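Local atomic coordinates of DNA polymerase (Pyrobaculum calidifontis, PDB entry 5MDN), a protein that probably catalyses DNA synthesis as a family B polymerase, adding nucleotides from deoxyribonucleoside triphosphates to a growing DNA strand with release of diphosphate. Residues 2-7 with 158-163; 117-122 with 150-155; 123-126 with 130-133; 358-363 with 374-379. One frame throughout, in Å; residues are numbered along the deposited sequence.

Contact 1: residues 2-7 with 158-163. With MG (magnesium ion), chain C.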
loop_
_atom_site.group_PDB
_atom_site.type_symbol
_atom_site.label_atom_id
_atom_site.label_comp_id
_atom_site.label_asym_id
_atom_site.label_seq_id
_atom_site.Cartn_x
_atom_site.Cartn_y
_atom_site.Cartn_z
ATOM N N ARG A 2 -20.846 19.103 -13.700
ATOM C CA ARG A 2 -20.121 17.858 -13.477
ATOM C C ARG A 2 -18.769 18.197 -12.857
ATOM O O ARG A 2 -18.116 19.158 -13.273
ATOM C CB ARG A 2 -19.978 17.087 -14.802
ATOM C CG ARG A 2 -19.400 17.943 -15.922
ATOM C CD ARG A 2 -19.316 17.235 -17.270
ATOM N NE ARG A 2 -18.422 17.946 -18.183
ATOM C CZ ARG A 2 -17.953 17.445 -19.320
ATOM N NH1 ARG A 2 -18.302 16.221 -19.693
ATOM N NH2 ARG A 2 -17.145 18.167 -20.087
ATOM N N PHE A 3 -18.350 17.421 -11.852
ATOM C CA PHE A 3 -17.439 17.964 -10.848
ATOM C C PHE A 3 -16.105 17.242 -10.722
ATOM O O PHE A 3 -15.069 17.910 -10.669
ATOM C CB PHE A 3 -18.128 17.999 -9.476
ATOM C CG PHE A 3 -17.256 18.544 -8.393
ATOM C CD1 PHE A 3 -16.578 19.737 -8.580
ATOM C CD2 PHE A 3 -17.107 17.873 -7.195
ATOM C CE1 PHE A 3 -15.765 20.246 -7.596
ATOM C CE2 PHE A 3 -16.299 18.380 -6.203
ATOM C CZ PHE A 3 -15.627 19.569 -6.404
ATOM N N TRP A 4 -16.091 15.905 -10.602
ATOM C CA TRP A 4 -14.839 15.161 -10.424
ATOM C C TRP A 4 -14.067 15.592 -9.179
ATOM O O TRP A 4 -13.268 16.534 -9.247
ATOM C CB TRP A 4 -13.933 15.313 -11.648
ATOM C CG TRP A 4 -12.682 14.487 -11.571
ATOM C CD1 TRP A 4 -11.496 14.855 -10.994
ATOM C CD2 TRP A 4 -12.484 13.169 -12.083
ATOM N NE1 TRP A 4 -10.577 13.844 -11.114
ATOM C CE2 TRP A 4 -11.158 12.798 -11.778
ATOM C CE3 TRP A 4 -13.296 12.265 -12.771
ATOM C CZ2 TRP A 4 -10.630 11.563 -12.138
ATOM C CZ3 TRP A 4 -12.770 11.040 -13.124
ATOM C CH2 TRP A 4 -11.453 10.698 -12.803
ATOM N N PRO A 5 -14.240 14.918 -8.040
ATOM C CA PRO A 5 -13.590 15.377 -6.803
ATOM C C PRO A 5 -12.143 14.903 -6.712
ATOM O O PRO A 5 -11.840 13.737 -6.976
ATOM C CB PRO A 5 -14.448 14.748 -5.695
ATOM C CG PRO A 5 -15.719 14.319 -6.376
ATOM C CD PRO A 5 -15.291 13.933 -7.757
ATOM N N LEU A 6 -11.249 15.822 -6.345
ATOM C CA LEU A 6 -9.858 15.504 -6.028
ATOM C C LEU A 6 -9.632 15.301 -4.532
ATOM O O LEU A 6 -9.080 14.278 -4.116
ATOM C CB LEU A 6 -8.932 16.616 -6.538
ATOM C CG LEU A 6 -8.309 16.474 -7.926
ATOM C CD1 LEU A 6 -7.642 17.776 -8.332
ATOM C CD2 LEU A 6 -7.301 15.335 -7.944
ATOM N N ASP A 7 -10.042 16.272 -3.716
ATOM C CA ASP A 7 -9.753 16.276 -2.291
ATOM C C ASP A 7 -10.970 16.787 -1.533
ATOM O O ASP A 7 -11.773 17.557 -2.067
ATOM C CB ASP A 7 -8.529 17.149 -1.973
ATOM C CG ASP A 7 -8.016 16.942 -0.567
ATOM O OD1 ASP A 7 -8.351 15.905 0.040
ATOM O OD2 ASP A 7 -7.278 17.819 -0.070
ATOM N N GLY A 158 -17.511 8.620 -17.572
ATOM C CA GLY A 158 -16.711 9.623 -18.245
ATOM C C GLY A 158 -15.247 9.535 -17.878
ATOM O O GLY A 158 -14.898 9.144 -16.759
ATOM N N PHE A 159 -14.385 9.889 -18.811
ATOM C CA PHE A 159 -12.960 9.713 -18.602
ATOM C C PHE A 159 -12.389 10.841 -17.747
ATOM O O PHE A 159 -12.940 11.945 -17.710
ATOM C CB PHE A 159 -12.229 9.636 -19.939
ATOM C CG PHE A 159 -12.543 8.394 -20.723
ATOM C CD1 PHE A 159 -11.818 7.223 -20.525
ATOM C CD2 PHE A 159 -13.576 8.391 -21.641
ATOM C CE1 PHE A 159 -12.122 6.079 -21.242
ATOM C CE2 PHE A 159 -13.884 7.257 -22.359
ATOM C CZ PHE A 159 -13.159 6.098 -22.163
ATOM N N PRO A 160 -11.296 10.574 -17.037
ATOM C CA PRO A 160 -10.710 11.601 -16.185
ATOM C C PRO A 160 -10.263 12.798 -17.009
ATOM O O PRO A 160 -9.841 12.651 -18.169
ATOM C CB PRO A 160 -9.514 10.887 -15.543
ATOM C CG PRO A 160 -9.868 9.433 -15.610
ATOM C CD PRO A 160 -10.619 9.274 -16.885
ATOM N N PRO A 161 -10.342 13.994 -16.442
ATOM C CA PRO A 161 -9.839 15.176 -17.135
ATOM C C PRO A 161 -8.325 15.223 -17.069
ATOM O O PRO A 161 -7.708 14.479 -16.291
ATOM C CB PRO A 161 -10.472 16.335 -16.351
ATOM C CG PRO A 161 -10.628 15.799 -14.971
ATOM C CD PRO A 161 -10.864 14.313 -15.101
ATOM N N PRO A 162 -7.684 16.065 -17.876
ATOM C CA PRO A 162 -6.233 16.229 -17.745
ATOM C C PRO A 162 -5.885 16.827 -16.389
ATOM O O PRO A 162 -6.482 17.816 -15.956
ATOM C CB PRO A 162 -5.876 17.176 -18.896
ATOM C CG PRO A 162 -7.147 17.893 -19.207
ATOM C CD PRO A 162 -8.235 16.891 -18.965
ATOM N N LEU A 163 -4.910 16.220 -15.722
ATOM C CA LEU A 163 -4.460 16.664 -14.411
ATOM C C LEU A 163 -3.032 17.178 -14.500
ATOM O O LEU A 163 -2.205 16.626 -15.233
ATOM C CB LEU A 163 -4.541 15.529 -13.385
ATOM C CG LEU A 163 -5.931 15.004 -13.019
ATOM C CD1 LEU A 163 -5.826 13.930 -11.947
ATOM C CD2 LEU A 163 -6.827 16.142 -12.558
HETATM MG MG MG C . -6.891 15.112 1.920
#
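Two consecutive prolines, Pro160 and Pro161, settle on one face of the Trp4 indole and show how a tryptophan face is packed with no hydrogen bond between the segments. Pro161 aims CD at the five-membered ring, 3.7 Å from its centroid and 16° off the normal. Pro160 lays its CA over the six-membered ring at 27° off the normal, again as a CH-pi contact, while its CB meets Trp4 CH2 at 3.4 Å. The indole can receive both because Trp4 CG stands anti to the backbone N (chi1 -176°), which carries the ring out toward the proline run; the ring also meets that of Trp130. Farther along, the packing thins to a methyl pair, Leu6 CD2 and Leu163 CD1, 4.5 Å apart. Leu6 and Asp7 form a classic beta bulge opposite Phe22. Asp7 then binds the magnesium ion through OD1 at 2.5 Å, while its OD2 is hydrogen-bonded to Gly272 N. The whole is a proline-on-tryptophan CH-pi packing that ties the start of edge strand 5-12 of the N-terminal sheet, and with it a metal-binding aspartate, to the loop entering the RNase H-like sheet of the exonuclease domain.

Contact 2: residues 117-122 with 150-155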
loop_
_atom_site.group_PDB
_atom_site.type_symbol
_atom_site.label_atom_id
_atom_site.label_comp_id
_atom_site.label_asym_id
_atom_site.label_seq_id
_atom_site.Cartn_x
_atom_site.Cartn_y
_atom_site.Cartn_z
ATOM N N MET A 117 -15.644 11.542 5.214
ATOM C CA MET A 117 -16.025 10.282 4.581
ATOM C C MET A 117 -17.502 9.976 4.808
ATOM O O MET A 117 -18.170 9.430 3.922
ATOM C CB MET A 117 -15.158 9.138 5.102
ATOM C CG MET A 117 -13.719 9.166 4.616
ATOM S SD MET A 117 -13.580 9.052 2.825
ATOM C CE MET A 117 -14.392 7.485 2.522
ATOM N N ARG A 118 -18.017 10.309 5.994
ATOM C CA ARG A 118 -19.448 10.193 6.260
ATOM C C ARG A 118 -20.262 10.971 5.232
ATOM O O ARG A 118 -21.276 10.481 4.723
ATOM C CB ARG A 118 -19.749 10.694 7.673
ATOM C CG ARG A 118 -21.195 10.542 8.118
ATOM C CD ARG A 118 -21.487 9.144 8.643
ATOM N NE ARG A 118 -21.928 8.233 7.597
ATOM C CZ ARG A 118 -22.214 6.953 7.800
ATOM N NH1 ARG A 118 -22.104 6.434 9.015
ATOM N NH2 ARG A 118 -22.609 6.190 6.790
ATOM N N TYR A 119 -19.834 12.197 4.924
ATOM C CA TYR A 119 -20.566 13.033 3.976
ATOM C C TYR A 119 -20.600 12.405 2.588
ATOM O O TYR A 119 -21.663 12.305 1.965
ATOM C CB TYR A 119 -19.944 14.428 3.920
ATOM C CG TYR A 119 -20.605 15.346 2.918
ATOM C CD1 TYR A 119 -21.744 16.065 3.254
ATOM C CD2 TYR A 119 -20.089 15.496 1.638
ATOM C CE1 TYR A 119 -22.352 16.904 2.340
ATOM C CE2 TYR A 119 -20.688 16.329 0.719
ATOM C CZ TYR A 119 -21.820 17.033 1.075
ATOM O OH TYR A 119 -22.420 17.866 0.160
ATOM N N MET A 120 -19.440 11.985 2.078
ATOM C CA MET A 120 -19.385 11.455 0.718
ATOM C C MET A 120 -20.155 10.145 0.604
ATOM O O MET A 120 -20.776 9.875 -0.429
ATOM C CB MET A 120 -17.933 11.281 0.274
ATOM C CG MET A 120 -17.193 12.599 0.090
ATOM S SD MET A 120 -15.576 12.432 -0.694
ATOM C CE MET A 120 -14.822 11.184 0.338
ATOM N N ILE A 121 -20.112 9.314 1.647
ATOM C CA ILE A 121 -20.899 8.082 1.651
ATOM C C ILE A 121 -22.390 8.399 1.597
ATOM O O ILE A 121 -23.126 7.862 0.761
ATOM C CB ILE A 121 -20.549 7.222 2.878
ATOM C CG1 ILE A 121 -19.184 6.555 2.692
ATOM C CG2 ILE A 121 -21.628 6.179 3.136
ATOM C CD1 ILE A 121 -18.698 5.806 3.914
ATOM N N ASP A 122 -22.858 9.274 2.492
ATOM C CA ASP A 122 -24.291 9.536 2.596
ATOM C C ASP A 122 -24.822 10.265 1.368
ATOM O O ASP A 122 -25.939 9.992 0.913
ATOM C CB ASP A 122 -24.581 10.339 3.864
ATOM C CG ASP A 122 -24.390 9.523 5.126
ATOM O OD1 ASP A 122 -23.682 8.494 5.072
ATOM O OD2 ASP A 122 -24.947 9.912 6.173
ATOM N N VAL A 150 -26.586 22.343 -3.651
ATOM C CA VAL A 150 -27.998 22.173 -3.329
ATOM C C VAL A 150 -28.343 20.703 -3.144
ATOM O O VAL A 150 -28.925 20.314 -2.128
ATOM C CB VAL A 150 -28.873 22.830 -4.417
ATOM C CG1 VAL A 150 -30.341 22.758 -4.030
ATOM C CG2 VAL A 150 -28.442 24.270 -4.643
ATOM N N GLU A 151 -27.992 19.865 -4.117
ATOM C CA GLU A 151 -28.271 18.441 -4.022
ATOM C C GLU A 151 -27.313 17.688 -4.934
ATOM O O GLU A 151 -27.066 18.108 -6.068
ATOM C CB GLU A 151 -29.726 18.136 -4.396
ATOM C CG GLU A 151 -30.135 16.697 -4.160
ATOM C CD GLU A 151 -31.575 16.433 -4.539
ATOM O OE1 GLU A 151 -32.081 17.110 -5.458
ATOM O OE2 GLU A 151 -32.204 15.558 -3.911
ATOM N N TRP A 152 -26.777 16.579 -4.429
ATOM C CA TRP A 152 -25.967 15.677 -5.233
ATOM C C TRP A 152 -26.860 14.686 -5.970
ATOM O O TRP A 152 -27.734 14.055 -5.366
ATOM C CB TRP A 152 -24.963 14.923 -4.360
ATOM C CG TRP A 152 -23.890 15.782 -3.775
ATOM C CD1 TRP A 152 -23.962 16.517 -2.629
ATOM C CD2 TRP A 152 -22.571 15.978 -4.297
ATOM N NE1 TRP A 152 -22.772 17.169 -2.410
ATOM C CE2 TRP A 152 -21.901 16.854 -3.420
ATOM C CE3 TRP A 152 -21.892 15.500 -5.422
ATOM C CZ2 TRP A 152 -20.586 17.264 -3.633
ATOM C CZ3 TRP A 152 -20.587 15.910 -5.635
ATOM C CH2 TRP A 152 -19.947 16.783 -4.743
ATOM N N ALA A 153 -26.636 14.551 -7.273
ATOM C CA ALA A 153 -27.242 13.468 -8.034
ATOM C C ALA A 153 -26.319 12.257 -8.022
ATOM O O ALA A 153 -25.638 11.999 -7.024
ATOM C CB ALA A 153 -27.541 13.910 -9.467
ATOM N N GLY A 154 -26.288 11.510 -9.115
ATOM C CA GLY A 154 -25.424 10.354 -9.241
ATOM C C GLY A 154 -24.082 10.692 -9.854
ATOM O O GLY A 154 -23.579 11.813 -9.732
ATOM N N VAL A 155 -23.494 9.700 -10.519
ATOM C CA VAL A 155 -22.239 9.853 -11.242
ATOM C C VAL A 155 -22.489 9.512 -12.707
ATOM O O VAL A 155 -23.340 8.676 -13.029
ATOM C CB VAL A 155 -21.131 8.965 -10.619
ATOM C CG1 VAL A 155 -21.749 7.888 -9.735
ATOM C CG2 VAL A 155 -20.238 8.326 -11.681
#
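Tyr119 on helix 115-123 and Trp152 on strand 144-155 meet through one polar pair, an example of a helix held to a sheet by the ends of two long aromatic side chains. The segment opens with a classic beta bulge, in which Val150 and Glu151 both face Glu134 of the neighbouring strand 131-141. Trp152 follows, its side chain leaving the strand toward the helix. Its CG lies anti to the carbonyl carbon (chi1 -68°), and NE1 donates to Tyr119 OH over 2.7 Å. The bond is bent, 144° at the hydrogen, and the hydroxyl sits beyond the indole edge, somewhat tilted from the ring plane. The two side chains cross at about a right angle, with ring planes at 76° in an oblique pairing whose centroids are 5.6 Å apart; besides the bond there is a looser apolar approach of Tyr119 CZ to Trp152 CD1 at 4.3 Å. The rest of the indole packs on Asn131, Val133 and Val125. Beyond it, Ala153 and Gly154 return to backbone pairing with Val132. The Tyr119 hydroxyl has a second hydrogen-bond partner in Asp35 OD2, and its ring meets Phe38 edge-to-face. With the indole N-H filling its acceptor side, the hydroxyl is probably placed to give its own proton to the carboxylate, so that indole, phenol and aspartate would form a short hydrogen-bonded chain.

Contact 3: residues 123-126 with 130-133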
loop_
_atom_site.group_PDB
_atom_site.type_symbol
_atom_site.label_atom_id
_atom_site.label_comp_id
_atom_site.label_asym_id
_atom_site.label_seq_id
_atom_site.Cartn_x
_atom_site.Cartn_y
_atom_site.Cartn_z
ATOM N N LYS A 123 -24.046 11.193 0.816
ATOM C CA LYS A 123 -24.472 11.959 -0.347
ATOM C C LYS A 123 -24.106 11.291 -1.666
ATOM O O LYS A 123 -24.489 11.796 -2.726
ATOM C CB LYS A 123 -23.874 13.368 -0.299
ATOM C CG LYS A 123 -24.203 14.125 0.977
ATOM C CD LYS A 123 -25.695 14.384 1.093
ATOM C CE LYS A 123 -26.048 14.986 2.441
ATOM N NZ LYS A 123 -27.521 15.091 2.639
ATOM N N GLY A 124 -23.388 10.173 -1.627
ATOM C CA GLY A 124 -22.999 9.489 -2.844
ATOM C C GLY A 124 -21.917 10.184 -3.639
ATOM O O GLY A 124 -21.857 10.025 -4.861
ATOM N N VAL A 125 -21.057 10.952 -2.976
ATOM C CA VAL A 125 -19.940 11.606 -3.648
ATOM C C VAL A 125 -18.831 10.581 -3.842
ATOM O O VAL A 125 -18.290 10.044 -2.869
ATOM C CB VAL A 125 -19.439 12.815 -2.846
ATOM C CG1 VAL A 125 -18.319 13.521 -3.595
ATOM C CG2 VAL A 125 -20.581 13.767 -2.545
ATOM N N VAL A 126 -18.487 10.313 -5.094
ATOM C CA VAL A 126 -17.456 9.339 -5.440
ATOM C C VAL A 126 -16.226 10.105 -5.915
ATOM O O VAL A 126 -16.319 10.887 -6.872
ATOM C CB VAL A 126 -17.948 8.342 -6.505
ATOM C CG1 VAL A 126 -18.921 7.351 -5.882
ATOM C CG2 VAL A 126 -18.621 9.064 -7.669
ATOM N N TRP A 130 -16.791 11.663 -12.313
ATOM C CA TRP A 130 -17.656 12.803 -12.592
ATOM C C TRP A 130 -18.979 12.655 -11.850
ATOM O O TRP A 130 -19.748 11.725 -12.115
ATOM C CB TRP A 130 -17.898 12.934 -14.091
ATOM C CG TRP A 130 -16.688 13.300 -14.887
ATOM C CD1 TRP A 130 -15.922 12.466 -15.648
ATOM C CD2 TRP A 130 -16.115 14.605 -15.021
ATOM N NE1 TRP A 130 -14.902 13.170 -16.241
ATOM C CE2 TRP A 130 -14.999 14.486 -15.872
ATOM C CE3 TRP A 130 -16.436 15.862 -14.501
ATOM C CZ2 TRP A 130 -14.202 15.576 -16.213
ATOM C CZ3 TRP A 130 -15.645 16.942 -14.840
ATOM C CH2 TRP A 130 -14.541 16.793 -15.688
ATOM N N ASN A 131 -19.243 13.570 -10.926
ATOM C CA ASN A 131 -20.510 13.631 -10.214
ATOM C C ASN A 131 -21.399 14.710 -10.819
ATOM O O ASN A 131 -20.927 15.642 -11.470
ATOM C CB ASN A 131 -20.287 13.912 -8.725
ATOM C CG ASN A 131 -19.614 12.760 -8.005
ATOM O OD1 ASN A 131 -20.240 12.060 -7.208
ATOM N ND2 ASN A 131 -18.330 12.563 -8.275
ATOM N N VAL A 132 -22.703 14.575 -10.593
ATOM C CA VAL A 132 -23.691 15.545 -11.052
ATOM C C VAL A 132 -24.199 16.309 -9.838
ATOM O O VAL A 132 -24.623 15.701 -8.847
ATOM C CB VAL A 132 -24.848 14.865 -11.804
ATOM C CG1 VAL A 132 -25.802 15.907 -12.366
ATOM C CG2 VAL A 132 -24.309 13.975 -12.914
ATOM N N VAL A 133 -24.159 17.636 -9.916
ATOM C CA VAL A 133 -24.460 18.495 -8.775
ATOM C C VAL A 133 -25.285 19.680 -9.246
ATOM O O VAL A 133 -24.963 20.306 -10.262
ATOM C CB VAL A 133 -23.183 19.000 -8.071
ATOM C CG1 VAL A 133 -23.092 18.442 -6.665
ATOM C CG2 VAL A 133 -21.938 18.652 -8.881
#
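The carboxamide of Asn131 grips the backbone of Val126 at two points, a textbook case of a side-chain amide standing in for a peptide group. The hydrogen bonds come first. Val126 N donates to Asn131 OD1 over 3.3 Å and almost straight, at 170°, while Asn131 ND2 gives a hydrogen back to Val126 O at 3.0 Å. That carbonyl oxygen lies in the plane of the amide, as a peptide partner would in a sheet. CG anti to the carbonyl carbon (chi1 -68°) carries the amide across to the turn, and ND2 has a further, weak bond to Ala129 O. The van der Waals contacts gather round the same amide. Val126 CG2 lies alongside it, 3.4 Å from Asn131 OD1 and little farther from ND2, and Val125 CA comes within 3.6 Å of Asn131 OD1. Backbone geometry supplies the third element: Gly124, with positive phi (73°), is the C-prime residue of a Schellman motif that ends helix 115-123 and turns the chain toward the strand. A leucine in place of Asn131 would probably leave the N-H and C=O of Val126 without their mates and the link between helix end and strand start less fixed. Because both amide atoms are engaged at once, the amide is held against turning about its CB-CG bond, and both backbone polar groups of Val126 are satisfied by the one side chain, while Val125 O turns to Arg380.

Contact 4: residues 358-363 with 374-379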
loop_
_atom_site.group_PDB
_atom_site.type_symbol
_atom_site.label_atom_id
_atom_site.label_comp_id
_atom_site.label_asym_id
_atom_site.label_seq_id
_atom_site.Cartn_x
_atom_site.Cartn_y
_atom_site.Cartn_z
ATOM N N SER A 358 -14.083 1.527 -4.361
ATOM C CA SER A 358 -13.760 1.577 -2.935
ATOM C C SER A 358 -14.179 2.906 -2.309
ATOM O O SER A 358 -14.816 2.922 -1.251
ATOM C CB SER A 358 -12.266 1.314 -2.706
ATOM O OG SER A 358 -11.522 2.516 -2.779
ATOM N N GLY A 359 -13.827 4.021 -2.944
ATOM C CA GLY A 359 -14.350 5.320 -2.580
ATOM C C GLY A 359 -13.462 6.196 -1.726
ATOM O O GLY A 359 -13.931 7.236 -1.250
ATOM N N LEU A 360 -12.197 5.823 -1.521
ATOM C CA LEU A 360 -11.297 6.695 -0.782
ATOM C C LEU A 360 -10.688 7.755 -1.700
ATOM O O LEU A 360 -10.502 7.520 -2.898
ATOM C CB LEU A 360 -10.184 5.884 -0.123
ATOM C CG LEU A 360 -10.570 5.014 1.075
ATOM C CD1 LEU A 360 -9.405 4.123 1.483
ATOM C CD2 LEU A 360 -11.021 5.877 2.243
ATOM N N PRO A 361 -10.376 8.936 -1.163
ATOM C CA PRO A 361 -9.719 9.963 -1.980
ATOM C C PRO A 361 -8.332 9.523 -2.431
ATOM O O PRO A 361 -7.736 8.584 -1.895
ATOM C CB PRO A 361 -9.644 11.177 -1.041
ATOM C CG PRO A 361 -10.652 10.903 0.030
ATOM C CD PRO A 361 -10.694 9.420 0.189
ATOM N N LEU A 362 -7.827 10.218 -3.453
ATOM C CA LEU A 362 -6.600 9.792 -4.117
ATOM C C LEU A 362 -5.403 9.818 -3.173
ATOM O O LEU A 362 -4.494 8.990 -3.305
ATOM C CB LEU A 362 -6.344 10.676 -5.340
ATOM C CG LEU A 362 -5.335 10.208 -6.388
ATOM C CD1 LEU A 362 -5.501 8.724 -6.667
ATOM C CD2 LEU A 362 -5.516 11.010 -7.670
ATOM N N ASP A 363 -5.378 10.761 -2.229
ATOM C CA ASP A 363 -4.277 10.849 -1.280
ATOM C C ASP A 363 -4.320 9.771 -0.201
ATOM O O ASP A 363 -3.348 9.640 0.553
ATOM C CB ASP A 363 -4.253 12.240 -0.634
ATOM C CG ASP A 363 -5.592 12.642 -0.041
ATOM O OD1 ASP A 363 -6.172 11.863 0.740
ATOM O OD2 ASP A 363 -6.072 13.749 -0.365
ATOM N N VAL A 374 -10.966 -2.050 1.524
ATOM C CA VAL A 374 -12.184 -2.818 1.271
ATOM C C VAL A 374 -13.283 -2.425 2.252
ATOM O O VAL A 374 -14.463 -2.355 1.890
ATOM C CB VAL A 374 -11.871 -4.325 1.352
ATOM C CG1 VAL A 374 -13.148 -5.156 1.403
ATOM C CG2 VAL A 374 -10.996 -4.751 0.188
ATOM N N GLU A 375 -12.911 -2.140 3.502
ATOM C CA GLU A 375 -13.911 -1.810 4.510
ATOM C C GLU A 375 -14.586 -0.473 4.227
ATOM O O GLU A 375 -15.775 -0.308 4.523
ATOM C CB GLU A 375 -13.267 -1.814 5.894
ATOM C CG GLU A 375 -14.251 -1.963 7.026
ATOM C CD GLU A 375 -13.586 -2.457 8.292
ATOM O OE1 GLU A 375 -12.820 -1.685 8.906
ATOM O OE2 GLU A 375 -13.825 -3.623 8.671
ATOM N N TRP A 376 -13.858 0.488 3.655
ATOM C CA TRP A 376 -14.481 1.741 3.244
ATOM C C TRP A 376 -15.398 1.564 2.042
ATOM O O TRP A 376 -16.316 2.370 1.855
ATOM C CB TRP A 376 -13.412 2.791 2.937
ATOM C CG TRP A 376 -12.904 3.481 4.163
ATOM C CD1 TRP A 376 -11.646 3.408 4.690
ATOM C CD2 TRP A 376 -13.651 4.344 5.028
ATOM N NE1 TRP A 376 -11.565 4.176 5.827
ATOM C CE2 TRP A 376 -12.782 4.762 6.055
ATOM C CE3 TRP A 376 -14.971 4.807 5.032
ATOM C CZ2 TRP A 376 -13.190 5.620 7.075
ATOM C CZ3 TRP A 376 -15.373 5.656 6.044
ATOM C CH2 TRP A 376 -14.488 6.053 7.051
ATOM N N MET A 377 -15.169 0.537 1.224
ATOM C CA MET A 377 -16.120 0.203 0.168
ATOM C C MET A 377 -17.395 -0.390 0.753
ATOM O O MET A 377 -18.505 0.016 0.388
ATOM C CB MET A 377 -15.487 -0.767 -0.828
ATOM C CG MET A 377 -16.324 -1.002 -2.075
ATOM S SD MET A 377 -15.474 -2.002 -3.310
ATOM C CE MET A 377 -15.304 -3.545 -2.419
ATOM N N LEU A 378 -17.255 -1.367 1.656
ATOM C CA LEU A 378 -18.424 -2.026 2.229
ATOM C C LEU A 378 -19.284 -1.056 3.030
ATOM O O LEU A 378 -20.511 -1.200 3.058
ATOM C CB LEU A 378 -17.989 -3.204 3.101
ATOM C CG LEU A 378 -17.297 -4.347 2.353
ATOM C CD1 LEU A 378 -16.898 -5.457 3.309
ATOM C CD2 LEU A 378 -18.188 -4.881 1.241
ATOM N N LEU A 379 -18.666 -0.068 3.688
ATOM C CA LEU A 379 -19.445 0.965 4.364
ATOM C C LEU A 379 -20.291 1.749 3.372
ATOM O O LEU A 379 -21.435 2.111 3.666
ATOM C CB LEU A 379 -18.527 1.920 5.123
ATOM C CG LEU A 379 -17.824 1.467 6.397
ATOM C CD1 LEU A 379 -17.010 2.626 6.931
ATOM C CD2 LEU A 379 -18.827 0.991 7.425
#
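Leu360 lays a methyl on the indole of Trp376, a compact example of a helix seated on a loop by one aromatic face. Taken from its root, the tryptophan begins to touch at once: Trp376 CB is 4.0 Å from Leu360 CD2. Its CG, anti to the carbonyl carbon (chi1 -82°), comes closer to that same methyl, and CD1 is the nearest of all at 3.5 Å. The methyl stands over the five-membered ring, 3.8 Å from its centroid and 23° off the normal, in a CH-pi contact displaced toward the rim. Farther out, NE1 is 4.0 Å from Leu360 CD2 and makes a weak hydrogen bond with Tyr265 OH, and the benzene half of the indole reaches Met117 and Ile121 of helix 115-123. With the indole cut back to an alanine, the leucine methyl is likely to lose its aromatic face, and a gap to open among Leu360, helix 370-384, Met117 and Ile121. The segment 358-363 belongs to the connection between the long helix 326-356 and helix 370-384, with the short helix 362-365 on the way; it carries Asp363, one of two aspartates at the magnesium ion. Where the backbones come closest, Ser358 O receives a CA-H...O contact from Met377 CA at 3.3 Å, while Ser358 OG is hydrogen-bonded to Leu354 O. Met377 CB rests 3.6 Å from Ser358 CA; with CG anti to the backbone N (chi1 -171°), the chain runs past Ser358, and SD comes to 3.9 Å from Ser358 N. Met510 of helix 495-512 packs on both residues.

In the fold
Contacts 1 to 3 surround one corner of the N-terminal sheet: contacts 2 and 3, with centres about 5 Å apart, sit on the neighbouring strands 144-155 and 131-141, and contact 3 is nested in the loop closed by contact 2, itself nested in that of contact 1. Phe3 CD2 packs on Trp152 CH2 at 3.9 Å. Contact 4 lies later in the chain, and Met117 joins it to contact 2, its CE 3.7 Å from Leu360 CD2. Contacts 1 and 4, centres about 17 Å apart, converge on the magnesium ion, where Asp7 OD1 and Asp363 OD2 stand 3.2 Å apart, a repulsion the metal probably offsets. The ion thus joins the N-terminal strand to the polymerase portion.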